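Local coordinates for periplasmic protein TorT (Vibrio parahaemolyticus, PDB 3O1I), which probably senses trimethylamine N-oxide in the periplasm as a solute-binding-type protein and relays the signal to the sensor kinase TorS, at residues L81-V94 and L99-V111. Sequence-based numbering, arbitrary orientation.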
loop_
_atom_site.group_PDB
_atom_site.type_symbol
_atom_site.label_atom_id
_atom_site.label_comp_id
_atom_site.label_asym_id
_atom_site.label_seq_id
_atom_site.Cartn_x
_atom_site.Cartn_y
_atom_site.Cartn_z
ATOM N N LEU D 81 29.008 20.456 -9.053
ATOM C CA LEU D 81 29.707 19.458 -8.242
ATOM C C LEU D 81 30.480 20.008 -7.034
ATOM O O LEU D 81 30.250 19.597 -5.894
ATOM C CB LEU D 81 30.657 18.639 -9.125
ATOM C CG LEU D 81 31.564 17.651 -8.385
ATOM C CD1 LEU D 81 30.729 16.727 -7.535
ATOM C CD2 LEU D 81 32.385 16.853 -9.378
ATOM N N LYS D 82 31.403 20.928 -7.292
ATOM C CA LYS D 82 32.219 21.525 -6.240
ATOM C C LYS D 82 31.309 22.110 -5.161
ATOM O O LYS D 82 31.584 22.008 -3.959
ATOM C CB LYS D 82 33.113 22.614 -6.849
ATOM C CG LYS D 82 34.229 23.123 -5.933
ATOM C CD LYS D 82 35.098 24.160 -6.651
ATOM C CE LYS D 82 36.051 24.868 -5.697
ATOM N NZ LYS D 82 36.845 25.897 -6.422
ATOM N N SER D 83 30.213 22.704 -5.622
ATOM C CA SER D 83 29.199 23.327 -4.775
ATOM C C SER D 83 28.540 22.345 -3.795
ATOM O O SER D 83 27.750 22.750 -2.947
ATOM C CB SER D 83 28.135 23.978 -5.677
ATOM O OG SER D 83 27.033 24.477 -4.944
ATOM N N TRP D 84 28.857 21.059 -3.919
ATOM C CA TRP D 84 28.302 20.046 -3.025
ATOM C C TRP D 84 29.426 19.273 -2.339
ATOM O O TRP D 84 29.211 18.652 -1.295
ATOM C CB TRP D 84 27.404 19.045 -3.778
ATOM C CG TRP D 84 26.235 19.648 -4.496
ATOM C CD1 TRP D 84 26.218 20.140 -5.773
ATOM C CD2 TRP D 84 24.917 19.854 -3.972
ATOM N NE1 TRP D 84 24.973 20.638 -6.077
ATOM C CE2 TRP D 84 24.154 20.477 -4.990
ATOM C CE3 TRP D 84 24.303 19.574 -2.741
ATOM C CZ2 TRP D 84 22.807 20.826 -4.815
ATOM C CZ3 TRP D 84 22.963 19.924 -2.566
ATOM C CH2 TRP D 84 22.232 20.542 -3.598
ATOM N N VAL D 85 30.627 19.312 -2.916
ATOM C CA VAL D 85 31.744 18.576 -2.335
ATOM C C VAL D 85 32.989 19.421 -2.048
ATOM O O VAL D 85 33.794 19.071 -1.183
ATOM C CB VAL D 85 32.152 17.393 -3.238
ATOM C CG1 VAL D 85 32.722 16.274 -2.394
ATOM C CG2 VAL D 85 30.958 16.894 -4.017
ATOM N N GLY D 86 33.154 20.522 -2.778
ATOM C CA GLY D 86 34.311 21.375 -2.558
ATOM C C GLY D 86 35.580 20.947 -3.282
ATOM O O GLY D 86 35.554 20.665 -4.476
ATOM N N ASN D 87 36.697 20.904 -2.562
ATOM C CA ASN D 87 37.973 20.523 -3.165
ATOM C C ASN D 87 38.062 19.038 -3.385
ATOM O O ASN D 87 39.019 18.558 -3.989
ATOM C CB ASN D 87 39.161 20.932 -2.281
ATOM C CG ASN D 87 39.383 19.984 -1.092
ATOM O OD1 ASN D 87 38.504 19.810 -0.241
ATOM N ND2 ASN D 87 40.571 19.383 -1.030
ATOM N N THR D 88 37.075 18.306 -2.885
ATOM C CA THR D 88 37.093 16.865 -3.021
ATOM C C THR D 88 37.200 16.419 -4.473
ATOM O O THR D 88 36.491 16.923 -5.348
ATOM C CB THR D 88 35.845 16.240 -2.397
ATOM O OG1 THR D 88 35.623 16.815 -1.105
ATOM C CG2 THR D 88 36.031 14.737 -2.244
ATOM N N PRO D 89 38.125 15.483 -4.746
ATOM C CA PRO D 89 38.366 14.929 -6.079
ATOM C C PRO D 89 37.350 13.825 -6.315
ATOM O O PRO D 89 37.236 12.896 -5.509
ATOM C CB PRO D 89 39.783 14.388 -5.965
ATOM C CG PRO D 89 39.815 13.883 -4.553
ATOM C CD PRO D 89 39.148 15.008 -3.793
ATOM N N VAL D 90 36.606 13.932 -7.410
ATOM C CA VAL D 90 35.589 12.939 -7.726
ATOM C C VAL D 90 36.084 11.924 -8.747
ATOM O O VAL D 90 36.912 12.233 -9.604
ATOM C CB VAL D 90 34.302 13.604 -8.271
ATOM C CG1 VAL D 90 33.816 14.669 -7.307
ATOM C CG2 VAL D 90 34.563 14.206 -9.634
ATOM N N PHE D 91 35.571 10.705 -8.632
ATOM C CA PHE D 91 35.918 9.617 -9.534
ATOM C C PHE D 91 34.621 9.022 -10.086
ATOM O O PHE D 91 33.865 8.399 -9.336
ATOM C CB PHE D 91 36.692 8.511 -8.793
ATOM C CG PHE D 91 38.129 8.847 -8.509
ATOM C CD1 PHE D 91 38.480 9.613 -7.403
ATOM C CD2 PHE D 91 39.139 8.390 -9.354
ATOM C CE1 PHE D 91 39.813 9.921 -7.143
ATOM C CE2 PHE D 91 40.471 8.694 -9.104
ATOM C CZ PHE D 91 40.808 9.461 -7.995
ATOM N N ALA D 92 34.356 9.217 -11.378
ATOM C CA ALA D 92 33.151 8.661 -11.991
ATOM C C ALA D 92 33.274 7.135 -11.923
ATOM O O ALA D 92 34.305 6.583 -12.294
ATOM C CB ALA D 92 33.024 9.132 -13.439
ATOM N N THR D 93 32.228 6.458 -11.448
ATOM C CA THR D 93 32.266 5.004 -11.310
ATOM C C THR D 93 31.673 4.208 -12.453
ATOM O O THR D 93 32.261 3.209 -12.864
ATOM C CB THR D 93 31.535 4.516 -10.054
ATOM O OG1 THR D 93 31.840 5.380 -8.956
ATOM C CG2 THR D 93 31.968 3.081 -9.715
ATOM N N VAL D 94 30.507 4.609 -12.955
ATOM C CA VAL D 94 29.901 3.848 -14.038
ATOM C C VAL D 94 29.180 4.700 -15.040
ATOM O O VAL D 94 28.914 4.259 -16.144
ATOM C CB VAL D 94 28.910 2.797 -13.506
ATOM C CG1 VAL D 94 28.247 2.086 -14.652
ATOM C CG2 VAL D 94 29.630 1.796 -12.631
ATOM N N LEU D 99 31.149 17.548 -16.576
ATOM C CA LEU D 99 31.441 18.735 -15.775
ATOM C C LEU D 99 31.768 19.932 -16.674
ATOM O O LEU D 99 31.927 19.783 -17.885
ATOM C CB LEU D 99 32.614 18.451 -14.843
ATOM C CG LEU D 99 32.369 17.250 -13.930
ATOM C CD1 LEU D 99 33.616 16.930 -13.130
ATOM C CD2 LEU D 99 31.210 17.551 -13.004
ATOM N N ASP D 100 31.850 21.118 -16.079
ATOM C CA ASP D 100 32.176 22.340 -16.813
ATOM C C ASP D 100 33.693 22.498 -16.729
ATOM O O ASP D 100 34.350 21.734 -16.014
ATOM C CB ASP D 100 31.469 23.535 -16.158
ATOM C CG ASP D 100 31.872 24.869 -16.762
ATOM O OD1 ASP D 100 31.811 25.017 -18.002
ATOM O OD2 ASP D 100 32.243 25.778 -15.985
ATOM N N GLU D 101 34.258 23.460 -17.455
ATOM C CA GLU D 101 35.702 23.663 -17.401
ATOM C C GLU D 101 36.130 23.895 -15.949
ATOM O O GLU D 101 37.204 23.452 -15.525
ATOM C CB GLU D 101 36.123 24.861 -18.255
ATOM C CG GLU D 101 37.633 25.062 -18.268
ATOM C CD GLU D 101 38.083 26.207 -19.148
ATOM O OE1 GLU D 101 37.711 27.367 -18.865
ATOM O OE2 GLU D 101 38.816 25.941 -20.123
ATOM N N GLU D 102 35.275 24.588 -15.197
ATOM C CA GLU D 102 35.519 24.883 -13.788
ATOM C C GLU D 102 35.282 23.644 -12.914
ATOM O O GLU D 102 36.174 23.196 -12.186
ATOM C CB GLU D 102 34.608 26.027 -13.335
ATOM C CG GLU D 102 34.741 26.399 -11.866
ATOM C CD GLU D 102 36.189 26.564 -11.435
ATOM O OE1 GLU D 102 36.926 27.332 -12.089
ATOM O OE2 GLU D 102 36.590 25.922 -10.438
ATOM N N GLN D 103 34.081 23.084 -12.993
ATOM C CA GLN D 103 33.751 21.904 -12.205
ATOM C C GLN D 103 34.729 20.766 -12.483
ATOM O O GLN D 103 35.237 20.124 -11.560
ATOM C CB GLN D 103 32.329 21.437 -12.521
ATOM C CG GLN D 103 31.233 22.467 -12.270
ATOM C CD GLN D 103 31.221 22.991 -10.843
ATOM O OE1 GLN D 103 31.451 22.247 -9.886
ATOM N NE2 GLN D 103 30.936 24.276 -10.694
ATOM N N SER D 104 34.982 20.528 -13.768
ATOM C CA SER D 104 35.876 19.460 -14.215
ATOM C C SER D 104 37.155 19.381 -13.400
ATOM O O SER D 104 37.739 18.310 -13.232
ATOM C CB SER D 104 36.229 19.655 -15.686
ATOM O OG SER D 104 37.059 18.601 -16.135
ATOM N N THR D 105 37.577 20.528 -12.890
ATOM C CA THR D 105 38.786 20.642 -12.086
ATOM C C THR D 105 38.793 19.676 -10.902
ATOM O O THR D 105 39.792 19.554 -10.188
ATOM C CB THR D 105 38.918 22.071 -11.548
ATOM O OG1 THR D 105 38.664 22.999 -12.610
ATOM C CG2 THR D 105 40.316 22.304 -10.991
ATOM N N LEU D 106 37.674 18.989 -10.707
ATOM C CA LEU D 106 37.527 18.059 -9.600
ATOM C C LEU D 106 37.776 16.609 -10.002
ATOM O O LEU D 106 38.353 15.829 -9.238
ATOM C CB LEU D 106 36.120 18.207 -9.020
ATOM C CG LEU D 106 35.762 19.633 -8.592
ATOM C CD1 LEU D 106 34.258 19.811 -8.612
ATOM C CD2 LEU D 106 36.337 19.924 -7.213
ATOM N N LEU D 107 37.335 16.255 -11.205
ATOM C CA LEU D 107 37.488 14.899 -11.715
ATOM C C LEU D 107 38.960 14.561 -11.884
ATOM O O LEU D 107 39.683 15.238 -12.610
ATOM C CB LEU D 107 36.745 14.765 -13.047
ATOM C CG LEU D 107 36.708 13.401 -13.743
ATOM C CD1 LEU D 107 36.410 12.296 -12.740
ATOM C CD2 LEU D 107 35.656 13.444 -14.848
ATOM N N LYS D 108 39.401 13.509 -11.203
ATOM C CA LYS D 108 40.797 13.095 -11.262
ATOM C C LYS D 108 40.962 11.762 -11.983
ATOM O O LYS D 108 42.041 11.442 -12.489
ATOM C CB LYS D 108 41.361 12.987 -9.841
ATOM C CG LYS D 108 41.146 14.232 -8.977
ATOM C CD LYS D 108 41.723 15.491 -9.623
ATOM C CE LYS D 108 41.387 16.739 -8.814
ATOM N NZ LYS D 108 41.718 17.994 -9.547
ATOM N N GLY D 109 39.878 10.993 -12.020
ATOM C CA GLY D 109 39.882 9.694 -12.674
ATOM C C GLY D 109 38.458 9.218 -12.920
ATOM O O GLY D 109 37.546 9.575 -12.171
ATOM N N GLU D 110 38.252 8.418 -13.964
ATOM C CA GLU D 110 36.916 7.926 -14.274
ATOM C C GLU D 110 36.900 6.622 -15.046
ATOM O O GLU D 110 37.550 6.500 -16.078
ATOM C CB GLU D 110 36.130 8.983 -15.058
ATOM C CG GLU D 110 36.946 9.745 -16.072
ATOM C CD GLU D 110 36.093 10.299 -17.186
ATOM O OE1 GLU D 110 35.714 9.514 -18.077
ATOM O OE2 GLU D 110 35.787 11.509 -17.172
ATOM N N VAL D 111 36.151 5.651 -14.529
ATOM C CA VAL D 111 36.007 4.357 -15.173
ATOM C C VAL D 111 34.673 4.382 -15.909
ATOM O O VAL D 111 33.795 5.173 -15.578
ATOM C CB VAL D 111 36.035 3.195 -14.139
ATOM C CG1 VAL D 111 36.022 3.747 -12.739
ATOM C CG2 VAL D 111 34.856 2.248 -14.350
#
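Ala92 and Glu110 are paired neighbours on the last two strands of a five-stranded parallel sheet, order 2-1-3-4-5, in one lobe of a type I periplasmic binding protein fold. Here strand 107-110 runs alongside strand 90-92, and residues 99-106, which lead into it, pack on the turn of helix 82-85.

Backbone bonding comes first. Val90 bonds to the neighbouring strand and its approach through both its N and its O, the N donating to Leu106 O (3.2 Å) and the O accepting from Lys108 N (3.2 Å, nearly straight at 164°). Further on, Ala92 N reaches Gly109 O only weakly, whereas Val111 N binds Ala92 O firmly at 3.0 Å. Strand 90-92 is flanked in turn by strand 66-69, and Glu110 bonds to the backbone of Lys271.

Apolar packing differs on the two sides of the sheet. On one, CB of Ala92 meets CB of Glu110 at 3.5 Å, and Val90 CG2 lies beside Leu107 CD1. On the other, the Phe91 ring extends past Gly109 to the CB of Lys108, its CZ 4.0 Å away; Gln259 and Ala260 of helix 249-263 also touch this ring. Before the strands, Leu106 sends CD1 against CG of Leu81 (3.5 Å), the two side chains lying antiparallel alongside one another. Leu99 adds its methyls to CD2 of Leu81.

Polar side chains act at the start of helix 82-85. Lys82 NZ and Glu102 OE2 carry opposite charges but stay too far apart for a salt bridge. Gln103 bends at its second torsion (chi2 -56°), folding its carboxamide toward the helix, where OE1 accepts from Lys82 N at 2.9 Å with an N-H...O angle of 162°.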